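Local coordinates for protein FkbI (Streptomyces hygroscopicus, PDB 1R2J), which binds FAD and probably acts as an acyl-ACP dehydrogenase in making the methoxymalonyl extender unit for the polyketide FK520, at residues A239-A244 / T273-A278; A17-D20 / L25-D28. One frame throughout, in Å; residues are numbered along the deposited sequence.

Interaction 1: A239-A244 / T273-A278; sequences ACRTAA and TAEQIA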
ATOM      1  N   ALA A 239       3.224  15.786  -4.491  1.00 17.26           N
ATOM      2  CA  ALA A 239       2.970  15.976  -5.921  1.00 17.63           C
ATOM      3  C   ALA A 239       1.924  17.058  -6.168  1.00 16.45           C
ATOM      4  O   ALA A 239       2.057  17.870  -7.093  1.00 16.31           O
ATOM      5  CB  ALA A 239       2.519  14.667  -6.559  1.00 17.34           C
ATOM      6  N   CYS A 240       0.881  17.070  -5.342  1.00 15.78           N
ATOM      7  CA  CYS A 240      -0.176  18.062  -5.495  1.00 15.47           C
ATOM      8  C   CYS A 240       0.313  19.463  -5.141  1.00 17.06           C
ATOM      9  O   CYS A 240       0.017  20.424  -5.852  1.00 17.37           O
ATOM     10  CB  CYS A 240      -1.386  17.702  -4.632  1.00 16.64           C
ATOM     11  SG  CYS A 240      -2.251  16.233  -5.220  1.00 20.54           S
ATOM     12  N   ARG A 241       1.066  19.579  -4.052  1.00 14.95           N
ATOM     13  CA  ARG A 241       1.583  20.883  -3.643  1.00 15.84           C
ATOM     14  C   ARG A 241       2.550  21.437  -4.693  1.00 16.52           C
ATOM     15  O   ARG A 241       2.465  22.609  -5.068  1.00 15.91           O
ATOM     16  CB  ARG A 241       2.287  20.783  -2.283  1.00 14.56           C
ATOM     17  CG  ARG A 241       2.801  22.125  -1.734  1.00 17.41           C
ATOM     18  CD  ARG A 241       4.278  22.348  -2.050  1.00 16.49           C
ATOM     19  NE  ARG A 241       5.102  21.340  -1.389  1.00 18.09           N
ATOM     20  CZ  ARG A 241       6.421  21.229  -1.518  1.00 20.68           C
ATOM     21  NH1 ARG A 241       7.099  22.071  -2.293  1.00 17.41           N
ATOM     22  NH2 ARG A 241       7.064  20.268  -0.865  1.00 19.36           N
ATOM     23  N   THR A 242       3.448  20.592  -5.189  1.00 16.24           N
ATOM     24  CA  THR A 242       4.420  21.044  -6.181  1.00 18.29           C
ATOM     25  C   THR A 242       3.796  21.397  -7.528  1.00 17.33           C
ATOM     26  O   THR A 242       4.245  22.325  -8.193  1.00 17.14           O
ATOM     27  CB  THR A 242       5.535  20.004  -6.391  1.00 19.79           C
ATOM     28  OG1 THR A 242       4.959  18.754  -6.782  1.00 25.38           O
ATOM     29  CG2 THR A 242       6.323  19.815  -5.105  1.00 21.71           C
ATOM     30  N   ALA A 243       2.764  20.663  -7.931  1.00 17.13           N
ATOM     31  CA  ALA A 243       2.095  20.936  -9.200  1.00 17.61           C
ATOM     32  C   ALA A 243       1.277  22.228  -9.091  1.00 17.58           C
ATOM     33  O   ALA A 243       1.252  23.029 -10.021  1.00 18.12           O
ATOM     34  CB  ALA A 243       1.179  19.764  -9.586  1.00 17.63           C
ATOM     35  N   ALA A 244       0.612  22.422  -7.955  1.00 15.24           N
ATOM     36  CA  ALA A 244      -0.194  23.614  -7.744  1.00 15.22           C
ATOM     37  C   ALA A 244       0.697  24.855  -7.687  1.00 14.67           C
ATOM     38  O   ALA A 244       0.395  25.864  -8.315  1.00 13.98           O
ATOM     39  CB  ALA A 244      -1.005  23.485  -6.450  1.00 14.12           C
ATOM     40  N   THR A 273       0.198  23.165   4.150  1.00 15.41           N
ATOM     41  CA  THR A 273      -0.159  22.807   5.519  1.00 14.07           C
ATOM     42  C   THR A 273      -0.573  21.343   5.634  1.00 14.13           C
ATOM     43  O   THR A 273      -0.205  20.666   6.592  1.00 15.71           O
ATOM     44  CB  THR A 273      -1.298  23.722   6.024  1.00 14.26           C
ATOM     45  OG1 THR A 273      -0.812  25.068   6.099  1.00 16.92           O
ATOM     46  CG2 THR A 273      -1.784  23.294   7.395  1.00 14.24           C
ATOM     47  N   ALA A 274      -1.337  20.863   4.657  1.00 13.98           N
ATOM     48  CA  ALA A 274      -1.784  19.478   4.650  1.00 15.88           C
ATOM     49  C   ALA A 274      -0.568  18.564   4.536  1.00 16.30           C
ATOM     50  O   ALA A 274      -0.443  17.587   5.272  1.00 15.09           O
ATOM     51  CB  ALA A 274      -2.728  19.234   3.473  1.00 13.04           C
ATOM     52  N   GLU A 275       0.320  18.891   3.599  1.00 15.36           N
ATOM     53  CA  GLU A 275       1.528  18.109   3.388  1.00 15.94           C
ATOM     54  C   GLU A 275       2.369  18.031   4.665  1.00 16.38           C
ATOM     55  O   GLU A 275       2.895  16.971   5.000  1.00 14.74           O
ATOM     56  CB  GLU A 275       2.371  18.731   2.274  1.00 17.40           C
ATOM     57  CG  GLU A 275       3.661  17.961   1.977  1.00 17.34           C
ATOM     58  CD  GLU A 275       4.528  18.677   0.965  1.00 20.32           C
ATOM     59  OE1 GLU A 275       3.983  19.478   0.183  1.00 22.49           O
ATOM     60  OE2 GLU A 275       5.752  18.436   0.942  1.00 20.99           O
ATOM     61  N   GLN A 276       2.493  19.157   5.366  1.00 16.16           N
ATOM     62  CA  GLN A 276       3.275  19.212   6.595  1.00 15.56           C
ATOM     63  C   GLN A 276       2.636  18.373   7.699  1.00 15.09           C
ATOM     64  O   GLN A 276       3.333  17.661   8.429  1.00 16.42           O
ATOM     65  CB  GLN A 276       3.423  20.661   7.076  1.00 17.19           C
ATOM     66  CG  GLN A 276       4.233  21.563   6.154  1.00 19.17           C
ATOM     67  CD  GLN A 276       5.492  20.892   5.646  1.00 20.33           C
ATOM     68  OE1 GLN A 276       5.515  20.346   4.543  1.00 25.05           O
ATOM     69  NE2 GLN A 276       6.544  20.915   6.454  1.00 21.30           N
ATOM     70  N   ILE A 277       1.316  18.463   7.823  1.00 14.06           N
ATOM     71  CA  ILE A 277       0.591  17.708   8.837  1.00 13.84           C
ATOM     72  C   ILE A 277       0.765  16.202   8.620  1.00 14.96           C
ATOM     73  O   ILE A 277       1.081  15.460   9.556  1.00 14.10           O
ATOM     74  CB  ILE A 277      -0.916  18.048   8.815  1.00 15.46           C
ATOM     75  CG1 ILE A 277      -1.140  19.466   9.345  1.00 15.11           C
ATOM     76  CG2 ILE A 277      -1.707  17.041   9.684  1.00 14.01           C
ATOM     77  CD1 ILE A 277      -2.569  19.917   9.220  1.00 14.57           C
ATOM     78  N   ALA A 278       0.560  15.757   7.384  1.00 13.48           N
ATOM     79  CA  ALA A 278       0.703  14.341   7.053  1.00 16.02           C
ATOM     80  C   ALA A 278       2.121  13.834   7.347  1.00 17.02           C
ATOM     81  O   ALA A 278       2.306  12.734   7.870  1.00 17.73           O
ATOM     82  CB  ALA A 278       0.355  14.116   5.575  1.00 14.22           C
TER
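The guanidinium of Arg241 and the carboxylate of Glu275 lie almost in one plane, 10° apart, and meet edge to edge; over one face of the guanidinium sits the methyl of Thr242, with CG2 3.7 Å above the plane and displaced toward the rim. Arg241 takes the acid side-on. Its NE donates to OE1 of Glu275 at 2.7 Å, and its NH2 to OE2 of the same residue at 2.9 Å. Both bonds are nearly straight, and each oxygen offers its syn lone pair, so this is a bidentate salt bridge that fixes the rotation of both groups. The two side chains reach it differently. Glu275 runs out extended beyond CG, whereas Arg241 bends at chi2 (-96°) and chi3, which turns NE back to OE1; CB of Arg241 lies 3.3 Å from the same Glu275 OE1. With the CA atoms of Arg241 and Glu275 7.6 Å apart, the pair spans the gap between helices 219-248 and 262-287, antiparallel neighbours in the C-terminal helical bundle characteristic of acyl-CoA dehydrogenases. Beside it, Arg241 also touches Trp272 and Glu275 touches Arg238, while Cys240 and Ala274 pack on helix 297-322.

Interaction 2: A17-D20 / L25-D28; sequences AEWD and LPRD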
ATOM      1  N   ALA A  17       1.809   8.720 -16.486  1.00 25.02           N
ATOM      2  CA  ALA A  17       0.569   8.964 -17.218  1.00 25.63           C
ATOM      3  C   ALA A  17       0.186   7.785 -18.125  1.00 26.01           C
ATOM      4  O   ALA A  17      -0.944   7.286 -18.074  1.00 25.76           O
ATOM      5  CB  ALA A  17       0.698  10.244 -18.043  1.00 25.67           C
ATOM      6  N   GLU A  18       1.127   7.337 -18.947  1.00 26.73           N
ATOM      7  CA  GLU A  18       0.880   6.218 -19.858  1.00 28.06           C
ATOM      8  C   GLU A  18       0.641   4.904 -19.118  1.00 27.46           C
ATOM      9  O   GLU A  18      -0.204   4.099 -19.526  1.00 27.45           O
ATOM     10  CB  GLU A  18       2.055   6.055 -20.819  1.00 30.44           C
ATOM     11  CG  GLU A  18       1.759   5.192 -22.035  1.00 36.77           C
ATOM     12  CD  GLU A  18       1.759   3.704 -21.730  1.00 39.87           C
ATOM     13  OE1 GLU A  18       2.747   3.214 -21.142  1.00 42.67           O
ATOM     14  OE2 GLU A  18       0.772   3.023 -22.087  1.00 42.10           O
ATOM     15  N   TRP A  19       1.391   4.671 -18.042  1.00 25.60           N
ATOM     16  CA  TRP A  19       1.201   3.447 -17.275  1.00 26.69           C
ATOM     17  C   TRP A  19      -0.205   3.443 -16.699  1.00 26.67           C
ATOM     18  O   TRP A  19      -0.876   2.414 -16.678  1.00 25.55           O
ATOM     19  CB  TRP A  19       2.214   3.347 -16.132  1.00 27.80           C
ATOM     20  CG  TRP A  19       3.627   3.127 -16.591  1.00 29.56           C
ATOM     21  CD1 TRP A  19       4.034   2.696 -17.824  1.00 29.27           C
ATOM     22  CD2 TRP A  19       4.816   3.277 -15.805  1.00 29.44           C
ATOM     23  NE1 TRP A  19       5.403   2.566 -17.851  1.00 29.57           N
ATOM     24  CE2 TRP A  19       5.908   2.916 -16.627  1.00 29.97           C
ATOM     25  CE3 TRP A  19       5.065   3.679 -14.486  1.00 29.45           C
ATOM     26  CZ2 TRP A  19       7.232   2.946 -16.171  1.00 29.92           C
ATOM     27  CZ3 TRP A  19       6.381   3.707 -14.032  1.00 29.94           C
ATOM     28  CH2 TRP A  19       7.449   3.341 -14.876  1.00 29.31           C
ATOM     29  N   ASP A  20      -0.646   4.614 -16.251  1.00 26.32           N
ATOM     30  CA  ASP A  20      -1.969   4.775 -15.657  1.00 26.33           C
ATOM     31  C   ASP A  20      -3.108   4.592 -16.659  1.00 26.47           C
ATOM     32  O   ASP A  20      -4.117   3.954 -16.348  1.00 26.60           O
ATOM     33  CB  ASP A  20      -2.077   6.153 -15.003  1.00 27.19           C
ATOM     34  CG  ASP A  20      -3.280   6.273 -14.088  1.00 28.72           C
ATOM     35  OD1 ASP A  20      -3.322   5.557 -13.068  1.00 31.06           O
ATOM     36  OD2 ASP A  20      -4.186   7.076 -14.386  1.00 27.52           O
ATOM     37  N   LEU A  25       1.987  -1.700 -15.175  1.00 25.37           N
ATOM     38  CA  LEU A  25       3.360  -1.304 -14.897  1.00 25.58           C
ATOM     39  C   LEU A  25       4.275  -2.322 -15.580  1.00 26.54           C
ATOM     40  O   LEU A  25       3.897  -3.478 -15.765  1.00 25.87           O
ATOM     41  CB  LEU A  25       3.627  -1.327 -13.390  1.00 25.15           C
ATOM     42  CG  LEU A  25       2.945  -0.305 -12.476  1.00 23.86           C
ATOM     43  CD1 LEU A  25       3.217  -0.661 -11.019  1.00 24.43           C
ATOM     44  CD2 LEU A  25       3.462   1.086 -12.793  1.00 23.98           C
ATOM     45  N   PRO A  26       5.489  -1.907 -15.965  1.00 26.38           N
ATOM     46  CA  PRO A  26       6.415  -2.839 -16.620  1.00 27.49           C
ATOM     47  C   PRO A  26       6.900  -3.895 -15.623  1.00 28.00           C
ATOM     48  O   PRO A  26       7.451  -3.557 -14.574  1.00 27.28           O
ATOM     49  CB  PRO A  26       7.566  -1.937 -17.077  1.00 27.56           C
ATOM     50  CG  PRO A  26       6.958  -0.565 -17.135  1.00 26.53           C
ATOM     51  CD  PRO A  26       6.032  -0.540 -15.956  1.00 25.90           C
ATOM     52  N   ARG A  27       6.690  -5.164 -15.954  1.00 30.26           N
ATOM     53  CA  ARG A  27       7.114  -6.277 -15.107  1.00 32.17           C
ATOM     54  C   ARG A  27       8.608  -6.190 -14.805  1.00 31.72           C
ATOM     55  O   ARG A  27       9.035  -6.426 -13.674  1.00 30.40           O
ATOM     56  CB  ARG A  27       6.815  -7.606 -15.805  1.00 36.44           C
ATOM     57  CG  ARG A  27       7.201  -7.610 -17.286  1.00 41.21           C
ATOM     58  CD  ARG A  27       7.123  -8.998 -17.915  1.00 45.31           C
ATOM     59  NE  ARG A  27       8.264  -9.838 -17.556  1.00 48.38           N
ATOM     60  CZ  ARG A  27       8.473 -11.059 -18.040  1.00 50.91           C
ATOM     61  NH1 ARG A  27       7.618 -11.586 -18.907  1.00 52.44           N
ATOM     62  NH2 ARG A  27       9.533 -11.760 -17.653  1.00 51.90           N
ATOM     63  N   ASP A  28       9.393  -5.854 -15.827  1.00 32.14           N
ATOM     64  CA  ASP A  28      10.846  -5.725 -15.699  1.00 32.33           C
ATOM     65  C   ASP A  28      11.281  -4.699 -14.655  1.00 31.15           C
ATOM     66  O   ASP A  28      12.323  -4.861 -14.020  1.00 31.14           O
ATOM     67  CB  ASP A  28      11.470  -5.347 -17.049  1.00 36.28           C
ATOM     68  CG  ASP A  28      11.629  -6.536 -17.977  1.00 39.75           C
ATOM     69  OD1 ASP A  28      12.072  -6.335 -19.131  1.00 42.87           O
ATOM     70  OD2 ASP A  28      11.317  -7.670 -17.557  1.00 41.64           O
TER
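With chi1 at -69°, Trp19 sets its CG anti to the carbonyl carbon and swings the indole out toward Leu25 and Pro26; Leu25, with nearly the same chi1, carries its CD2 methyl to the benzene side of that indole. The two residues share out the ring system. Pro26 lies over one face, its CD 3.8 Å from the centroid of the five-membered ring and 24° off the normal, a CH-pi contact. The same CD is 3.5 Å from Trp19 CE2, and Pro26 CG follows at 3.6 Å from Trp19 NE1, so the CG-CD edge of the proline rests over NE1, CE2 and CZ2, reaching from the five-membered ring past the fusion bond. Leu25 CD2 meets Trp19 CE3 obliquely at 3.5 Å. No hydrogen bond crosses here: the contact is apolar, and Trp19 and Leu25 are buried. It spans the turn between two short helices of the N-terminal domain, with Trp19 on helix 16-22 and Pro26 as the N-cap residue of helix 27-35. Around it, the backbone N of Leu25 bonds to the hydroxyl of Tyr148, and Asp20 makes salt bridges with Arg187 and with Arg338 of helix 332-345.

In the fold
Interaction 2 comes first along the chain, in the N-terminal domain, and interaction 1 follows in the C-terminal one, after the strands of the middle domain. Their centres are 25 Å apart and their nearest atoms about 12 Å, so they do not touch. Interaction 1 is a polar tie between long helices, away from the FAD-binding residues. Interaction 2 is an apolar clasp across a short turn, nearer the cofactor: the Leu25 side chain is about 12 Å from the bound FAD and about 8 Å from that of Thr144, an FAD-binding residue. Helix 332-345 of the C-terminal domain touches Cys240 and Ala243 and pairs Arg338 with Asp20, and so links the N-terminal helices to the C-terminal bundle.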